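Local coordinates for metallocarboxypeptidase (Trypanosoma cruzi, PDB 3DWC), which probably removes single amino acids, other than proline, from the C-terminal end of peptides as a metal-dependent peptidase of the M32 family, at residues V12-K15 with L16-G20; D40-G43 with A44-E48; A47-Q50 with L51-D55. All coordinates share one frame; numbering follows the deposited sequence.

Contact 1 of 3, residues V12-K15 with L16-G20; sequences VFTK and LYRYG
Lys-15 and Tyr-19 meet one turn apart on the long N-terminal alpha-helix, residues 3-32, an i to i+4 pair whose side chains run alongside each other in the same direction. Lys-15 CG lies 3.7 Å from Tyr-19 CE2, and its next methylene, CD, is near the phenol oxygen. The carbonyl oxygen of Lys-15 sits over one face of the Tyr-19 ring, displaced toward the rim, while it also accepts the amide N-H of Tyr-19.

The tight part of the segment is built round Val-12 and Phe-13, both buried. Here Leu-16 CD1 rests over one face of the Phe-13 ring, off-centre toward its rim and 4.1 Å from Phe-13 CD2, with Val-12 CG1 a little farther from the same methyl. Leu-16 also touches Met-53 and Thr-56 of helix 39-57, and Phe-13 packs on Met-87 and Ala-90 of helix 78-95.

Thr-14, Tyr-17 and Arg-18 are partly exposed and touch a loop at Thr-285 and Gln-286. Thr-14 and Arg-18 lie side by side, with Thr-14 CG2 3.9 Å from Arg-18 NE, a plain van der Waals approach. Thr-14 OG1 turns back to the carbonyl of Glu-10 and bonds to Thr-285, and Tyr-17 OH reaches Glu-245. Arg-18 packs on Ala-44 of the second subunit, and its NH1 is hydrogen-bonded to a glycerol, probably from the crystallisation liquor. With CG beside its own backbone N (chi1 -63°), the Arg-18 chain first folds back along the helix, bringing CG to 3.3 Å from Thr-14 O.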
loop_
_atom_site.group_PDB
_atom_site.type_symbol
_atom_site.label_atom_id
_atom_site.label_comp_id
_atom_site.label_asym_id
_atom_site.label_seq_id
_atom_site.Cartn_x
_atom_site.Cartn_y
_atom_site.Cartn_z
ATOM N N VAL B 12 24.562 -4.614 -2.912
ATOM C CA VAL B 12 24.055 -3.270 -3.101
ATOM C C VAL B 12 22.780 -3.316 -3.908
ATOM O O VAL B 12 21.820 -2.660 -3.561
ATOM C CB VAL B 12 25.062 -2.371 -3.820
ATOM C CG1 VAL B 12 24.444 -1.030 -4.171
ATOM C CG2 VAL B 12 26.308 -2.183 -2.946
ATOM N N PHE B 13 22.733 -4.133 -4.957
ATOM C CA PHE B 13 21.552 -4.132 -5.830
ATOM C C PHE B 13 20.314 -4.787 -5.181
ATOM O O PHE B 13 19.192 -4.396 -5.459
ATOM C CB PHE B 13 21.905 -4.699 -7.212
ATOM C CG PHE B 13 22.443 -3.661 -8.134
ATOM C CD1 PHE B 13 23.781 -3.319 -8.114
ATOM C CD2 PHE B 13 21.588 -2.948 -8.968
ATOM C CE1 PHE B 13 24.286 -2.338 -8.951
ATOM C CE2 PHE B 13 22.087 -1.942 -9.790
ATOM C CZ PHE B 13 23.459 -1.639 -9.769
ATOM N N THR B 14 20.540 -5.756 -4.299
ATOM C CA THR B 14 19.499 -6.313 -3.464
ATOM C C THR B 14 18.952 -5.247 -2.518
ATOM O O THR B 14 17.751 -5.177 -2.338
ATOM C CB THR B 14 20.006 -7.551 -2.703
ATOM O OG1 THR B 14 20.302 -8.590 -3.676
ATOM C CG2 THR B 14 18.955 -8.075 -1.666
ATOM N N LYS B 15 19.816 -4.408 -1.951
ATOM C CA LYS B 15 19.376 -3.289 -1.121
ATOM C C LYS B 15 18.430 -2.389 -1.898
ATOM O O LYS B 15 17.316 -2.115 -1.435
ATOM C CB LYS B 15 20.599 -2.516 -0.605
ATOM C CG LYS B 15 20.367 -1.690 0.589
ATOM C CD LYS B 15 21.623 -1.503 1.432
ATOM C CE LYS B 15 22.791 -0.915 0.623
ATOM N NZ LYS B 15 23.776 -0.094 1.454
ATOM N N LEU B 16 18.868 -1.953 -3.080
ATOM C CA LEU B 16 18.062 -1.112 -3.976
ATOM C C LEU B 16 16.722 -1.730 -4.350
ATOM O O LEU B 16 15.711 -1.040 -4.357
ATOM C CB LEU B 16 18.846 -0.788 -5.263
ATOM C CG LEU B 16 20.042 0.163 -5.116
ATOM C CD1 LEU B 16 20.855 0.198 -6.418
ATOM C CD2 LEU B 16 19.615 1.642 -4.604
ATOM N N TYR B 17 16.718 -3.030 -4.638
ATOM C CA TYR B 17 15.498 -3.809 -4.927
ATOM C C TYR B 17 14.525 -3.706 -3.749
ATOM O O TYR B 17 13.329 -3.456 -3.940
ATOM C CB TYR B 17 15.869 -5.263 -5.233
ATOM C CG TYR B 17 14.741 -6.156 -5.671
ATOM C CD1 TYR B 17 14.311 -6.169 -6.975
ATOM C CD2 TYR B 17 14.101 -7.000 -4.763
ATOM C CE1 TYR B 17 13.265 -7.026 -7.390
ATOM C CE2 TYR B 17 13.045 -7.816 -5.151
ATOM C CZ TYR B 17 12.644 -7.845 -6.469
ATOM O OH TYR B 17 11.592 -8.671 -6.872
ATOM N N ARG B 18 15.037 -3.786 -2.533
ATOM C CA ARG B 18 14.174 -3.692 -1.367
ATOM C C ARG B 18 13.566 -2.344 -1.213
ATOM O O ARG B 18 12.388 -2.221 -0.852
ATOM C CB ARG B 18 14.927 -4.001 -0.071
ATOM C CG ARG B 18 15.487 -5.398 0.075
ATOM C CD ARG B 18 14.595 -6.472 -0.503
ATOM N NE ARG B 18 15.253 -7.791 -0.388
ATOM C CZ ARG B 18 14.724 -8.908 -0.864
ATOM N NH1 ARG B 18 13.566 -8.871 -1.489
ATOM N NH2 ARG B 18 15.370 -10.071 -0.737
ATOM N N TYR B 19 14.359 -1.311 -1.463
ATOM C CA TYR B 19 13.834 0.040 -1.382
ATOM C C TYR B 19 12.823 0.274 -2.507
ATOM O O TYR B 19 11.816 0.957 -2.316
ATOM C CB TYR B 19 14.955 1.053 -1.486
ATOM C CG TYR B 19 16.032 1.019 -0.408
ATOM C CD1 TYR B 19 15.726 0.817 0.927
ATOM C CD2 TYR B 19 17.364 1.310 -0.725
ATOM C CE1 TYR B 19 16.744 0.856 1.951
ATOM C CE2 TYR B 19 18.367 1.365 0.272
ATOM C CZ TYR B 19 18.043 1.110 1.605
ATOM O OH TYR B 19 19.036 1.133 2.597
ATOM N N GLY B 20 13.072 -0.320 -3.675
ATOM C CA GLY B 20 12.174 -0.198 -4.834
ATOM C C GLY B 20 10.833 -0.843 -4.588
ATOM O O GLY B 20 9.793 -0.319 -5.000
#

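Contact 2 of 3, residues D40-G43 with A44-E48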
loop_
_atom_site.group_PDB
_atom_site.type_symbol
_atom_site.label_atom_id
_atom_site.label_comp_id
_atom_site.label_asym_id
_atom_site.label_seq_id
_atom_site.Cartn_x
_atom_site.Cartn_y
_atom_site.Cartn_z
ATOM N N ASP B 40 0.071 14.737 -0.135
ATOM C CA ASP B 40 1.347 15.389 0.189
ATOM C C ASP B 40 2.306 14.501 0.998
ATOM O O ASP B 40 3.517 14.428 0.689
ATOM C CB ASP B 40 1.102 16.676 0.948
ATOM C CG ASP B 40 0.491 17.770 0.079
ATOM O OD1 ASP B 40 0.362 17.574 -1.129
ATOM O OD2 ASP B 40 0.149 18.837 0.622
ATOM N N ALA B 41 1.760 13.839 2.029
ATOM C CA ALA B 41 2.552 12.894 2.839
ATOM C C ALA B 41 3.140 11.811 2.016
ATOM O O ALA B 41 4.293 11.440 2.220
ATOM C CB ALA B 41 1.708 12.291 3.965
ATOM N N ARG B 42 2.343 11.243 1.105
ATOM C CA ARG B 42 2.817 10.181 0.244
ATOM C C ARG B 42 3.901 10.660 -0.735
ATOM O O ARG B 42 4.861 9.938 -0.972
ATOM C CB ARG B 42 1.647 9.511 -0.518
ATOM C CG ARG B 42 1.984 8.570 -1.576
ATOM C CD ARG B 42 2.597 7.251 -1.087
ATOM N NE ARG B 42 1.798 6.707 0.017
ATOM C CZ ARG B 42 0.656 6.052 -0.174
ATOM N NH1 ARG B 42 0.253 5.784 -1.405
ATOM N NH2 ARG B 42 -0.069 5.642 0.868
ATOM N N GLY B 43 3.752 11.865 -1.277
ATOM C CA GLY B 43 4.706 12.363 -2.292
ATOM C C GLY B 43 6.008 12.717 -1.614
ATOM O O GLY B 43 7.060 12.335 -2.105
ATOM N N ALA B 44 5.914 13.327 -0.438
ATOM C CA ALA B 44 7.093 13.623 0.418
ATOM C C ALA B 44 7.883 12.339 0.778
ATOM O O ALA B 44 9.136 12.283 0.724
ATOM C CB ALA B 44 6.650 14.386 1.633
ATOM N N ALA B 45 7.157 11.263 1.039
ATOM C CA ALA B 45 7.776 10.005 1.446
ATOM C C ALA B 45 8.447 9.316 0.270
ATOM O O ALA B 45 9.568 8.831 0.381
ATOM C CB ALA B 45 6.738 9.107 2.093
ATOM N N MET B 46 7.748 9.248 -0.857
ATOM C CA MET B 46 8.319 8.747 -2.089
ATOM C C MET B 46 9.581 9.508 -2.517
ATOM O O MET B 46 10.560 8.899 -2.880
ATOM C CB MET B 46 7.233 8.811 -3.165
ATOM C CG MET B 46 6.189 7.717 -2.916
ATOM S SD MET B 46 4.865 7.675 -4.107
ATOM C CE MET B 46 5.675 7.041 -5.572
ATOM N N ALA B 47 9.589 10.832 -2.376
ATOM C CA ALA B 47 10.729 11.663 -2.737
ATOM C C ALA B 47 11.932 11.373 -1.889
ATOM O O ALA B 47 13.058 11.384 -2.392
ATOM C CB ALA B 47 10.396 13.191 -2.592
ATOM N N GLU B 48 11.715 11.237 -0.584
ATOM C CA GLU B 48 12.800 10.962 0.329
ATOM C C GLU B 48 13.416 9.597 0.028
ATOM O O GLU B 48 14.626 9.438 -0.012
ATOM C CB GLU B 48 12.333 11.025 1.793
ATOM C CG GLU B 48 13.488 10.941 2.782
ATOM C CD GLU B 48 14.477 12.100 2.660
ATOM O OE1 GLU B 48 15.689 11.861 2.642
ATOM O OE2 GLU B 48 14.060 13.234 2.530
#
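Arg-42 and Met-46 are the side chains that meet here, one helical turn apart and running obliquely across each other. The contact is made by the thioether: Met-46 SD lies 3.8 Å from Arg-42 CD, and nearly as close to CG of the same arginine. Bends at chi2 and chi3 (70° and 48°) fold the arginine chain so that only these two methylenes lie against the sulfur; beyond CD the chain turns the guanidinium away from it.

All three guanidinium nitrogens have partners. NE bonds to His-21 NE2 of the second subunit, and NH1 forms a salt bridge with Asp-29 of helix 3-32, with a weak additional bond to the carbonyl of Ala-26. NH2 is hydrogen-bonded as well. One side chain therefore ties helix 39-57 both to its own subunit and to the other, and the salt bridge and the His-21 bond together fix where the guanidinium sits.

The main chain is satisfied too. Met-46 N is bonded to Arg-42 O at 3.0 Å. Arg-42 O is shared, taking a weak second bond from Ala-45 N, whose main acceptor is Ala-41 O. Ala-44 N is held by Asp-40 O at 2.9 Å, and Ala-47 N by Gly-43 O at 3.0 Å.

Ala-44 and Ala-45 present only methyl groups, small enough to let Arg-18 and His-21 of the second subunit pack close. The repeated i to i+4 bonding beneath them is the regular alpha-helical pattern of helix 39-57.

Contact 3 of 3, residues A47-Q50 with L51-D55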
loop_
_atom_site.group_PDB
_atom_site.type_symbol
_atom_site.label_atom_id
_atom_site.label_comp_id
_atom_site.label_asym_id
_atom_site.label_seq_id
_atom_site.Cartn_x
_atom_site.Cartn_y
_atom_site.Cartn_z
ATOM N N ALA B 47 9.589 10.832 -2.376
ATOM C CA ALA B 47 10.729 11.663 -2.737
ATOM C C ALA B 47 11.932 11.373 -1.889
ATOM O O ALA B 47 13.058 11.384 -2.392
ATOM C CB ALA B 47 10.396 13.191 -2.592
ATOM N N GLU B 48 11.715 11.237 -0.584
ATOM C CA GLU B 48 12.800 10.962 0.329
ATOM C C GLU B 48 13.416 9.597 0.028
ATOM O O GLU B 48 14.626 9.438 -0.012
ATOM C CB GLU B 48 12.333 11.025 1.793
ATOM C CG GLU B 48 13.488 10.941 2.782
ATOM C CD GLU B 48 14.477 12.100 2.660
ATOM O OE1 GLU B 48 15.689 11.861 2.642
ATOM O OE2 GLU B 48 14.060 13.234 2.530
ATOM N N LEU B 49 12.588 8.615 -0.218
ATOM C CA LEU B 49 13.107 7.258 -0.540
ATOM C C LEU B 49 13.820 7.213 -1.918
ATOM O O LEU B 49 14.869 6.585 -2.056
ATOM C CB LEU B 49 11.992 6.212 -0.504
ATOM C CG LEU B 49 12.283 4.817 0.119
ATOM C CD1 LEU B 49 11.283 3.802 -0.362
ATOM C CD2 LEU B 49 13.691 4.311 -0.122
ATOM N N GLN B 50 13.253 7.881 -2.920
ATOM C CA GLN B 50 13.904 8.061 -4.224
ATOM C C GLN B 50 15.280 8.667 -4.015
ATOM O O GLN B 50 16.230 8.207 -4.617
ATOM C CB GLN B 50 13.080 8.949 -5.190
ATOM C CG GLN B 50 11.744 8.334 -5.680
ATOM C CD GLN B 50 10.703 9.333 -6.328
ATOM O OE1 GLN B 50 10.916 10.537 -6.415
ATOM N NE2 GLN B 50 9.566 8.788 -6.758
ATOM N N LEU B 51 15.383 9.691 -3.162
ATOM C CA LEU B 51 16.675 10.329 -2.844
ATOM C C LEU B 51 17.718 9.307 -2.353
ATOM O O LEU B 51 18.856 9.252 -2.849
ATOM C CB LEU B 51 16.480 11.426 -1.812
ATOM C CG LEU B 51 17.500 12.544 -1.648
ATOM C CD1 LEU B 51 17.129 13.411 -0.473
ATOM C CD2 LEU B 51 18.867 12.001 -1.425
ATOM N N HIS B 52 17.314 8.468 -1.408
ATOM C CA HIS B 52 18.221 7.500 -0.806
ATOM C C HIS B 52 18.685 6.512 -1.876
ATOM O O HIS B 52 19.873 6.238 -2.016
ATOM C CB HIS B 52 17.553 6.797 0.379
ATOM C CG HIS B 52 18.453 5.841 1.104
ATOM N ND1 HIS B 52 19.651 6.222 1.654
ATOM C CD2 HIS B 52 18.343 4.508 1.324
ATOM C CE1 HIS B 52 20.240 5.168 2.191
ATOM N NE2 HIS B 52 19.466 4.115 2.004
ATOM N N MET B 53 17.752 6.014 -2.678
ATOM C CA MET B 53 18.119 5.119 -3.774
ATOM C C MET B 53 19.118 5.802 -4.692
ATOM O O MET B 53 20.106 5.199 -5.090
ATOM C CB MET B 53 16.900 4.691 -4.548
ATOM C CG MET B 53 15.933 3.930 -3.706
ATOM S SD MET B 53 14.501 3.395 -4.616
ATOM C CE MET B 53 15.226 2.229 -5.774
ATOM N N HIS B 54 18.893 7.077 -4.990
ATOM C CA HIS B 54 19.823 7.835 -5.818
ATOM C C HIS B 54 21.237 7.977 -5.227
ATOM O O HIS B 54 22.229 7.810 -5.958
ATOM C CB HIS B 54 19.271 9.222 -6.089
ATOM C CG HIS B 54 20.201 10.085 -6.879
ATOM N ND1 HIS B 54 20.389 9.926 -8.235
ATOM C CD2 HIS B 54 20.990 11.119 -6.506
ATOM C CE1 HIS B 54 21.239 10.842 -8.666
ATOM N NE2 HIS B 54 21.624 11.573 -7.634
ATOM N N ASP B 55 21.328 8.317 -3.937
ATOM C CA ASP B 55 22.601 8.423 -3.232
ATOM C C ASP B 55 23.320 7.079 -3.138
ATOM O O ASP B 55 24.540 7.021 -3.226
ATOM C CB ASP B 55 22.392 8.947 -1.811
ATOM C CG ASP B 55 21.939 10.383 -1.772
ATOM O OD1 ASP B 55 21.986 11.072 -2.809
ATOM O OD2 ASP B 55 21.511 10.828 -0.701
#
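Leu-51 opens the second half of this stretch of alpha-helix 39-57 by lying alongside Glu-48, both side chains pointing the same way, with Leu-51 CD1 3.8 Å from Glu-48 OE1. Leu-51 N is bonded to Ala-47 O at 3.0 Å, and its CB lies 3.3 Å from Glu-48 O.

His-52 comes next, its amide bonded to Glu-48 O at 3.2 Å. Its ring, CG anti to the backbone N (chi1 -177°), is swung away from the preceding turn toward the subunit interface, where it stacks on His-52 of the second subunit.

Met-53 packs back against the preceding turn: its CG lies 4.2 Å from Leu-49 CD2. Its amide is bonded to Leu-49 O at 3.0 Å. Both residues also face helix 3-32, Leu-49 touching Tyr-19 and Met-22, and Met-53 touching Leu-23.

At His-54 the imidazole leads away from residues 47-50 and is held at both nitrogens, ND1 by Glu-94 and NE2 by Glu-99, a pairing that would probably favour a protonated ring. Its backbone N bonds to Gln-50 O at 2.9 Å, and its CB lies 3.5 Å from that same oxygen.

The three contacts lie on two consecutive helices: contact 1 comes first, on helix 3-32, and contacts 2 and 3 are on helix 39-57. Contact 3 begins where contact 2 ends, the two sharing Ala-47 and Glu-48, and their centres lie about 11 Å apart. Contact 3 also faces contact 1, with centres about 12 Å apart: Tyr-19 OH lies 3.1 Å from His-52 NE2, a probable hydrogen bond, and Met-53 packs on Tyr-19. Contacts 1 and 2 do not touch, their nearest atoms being about 8 Å apart. All three reach the second subunit, so this helix pair contributes to the dimer interface. The cobalt site lies well away from all of them.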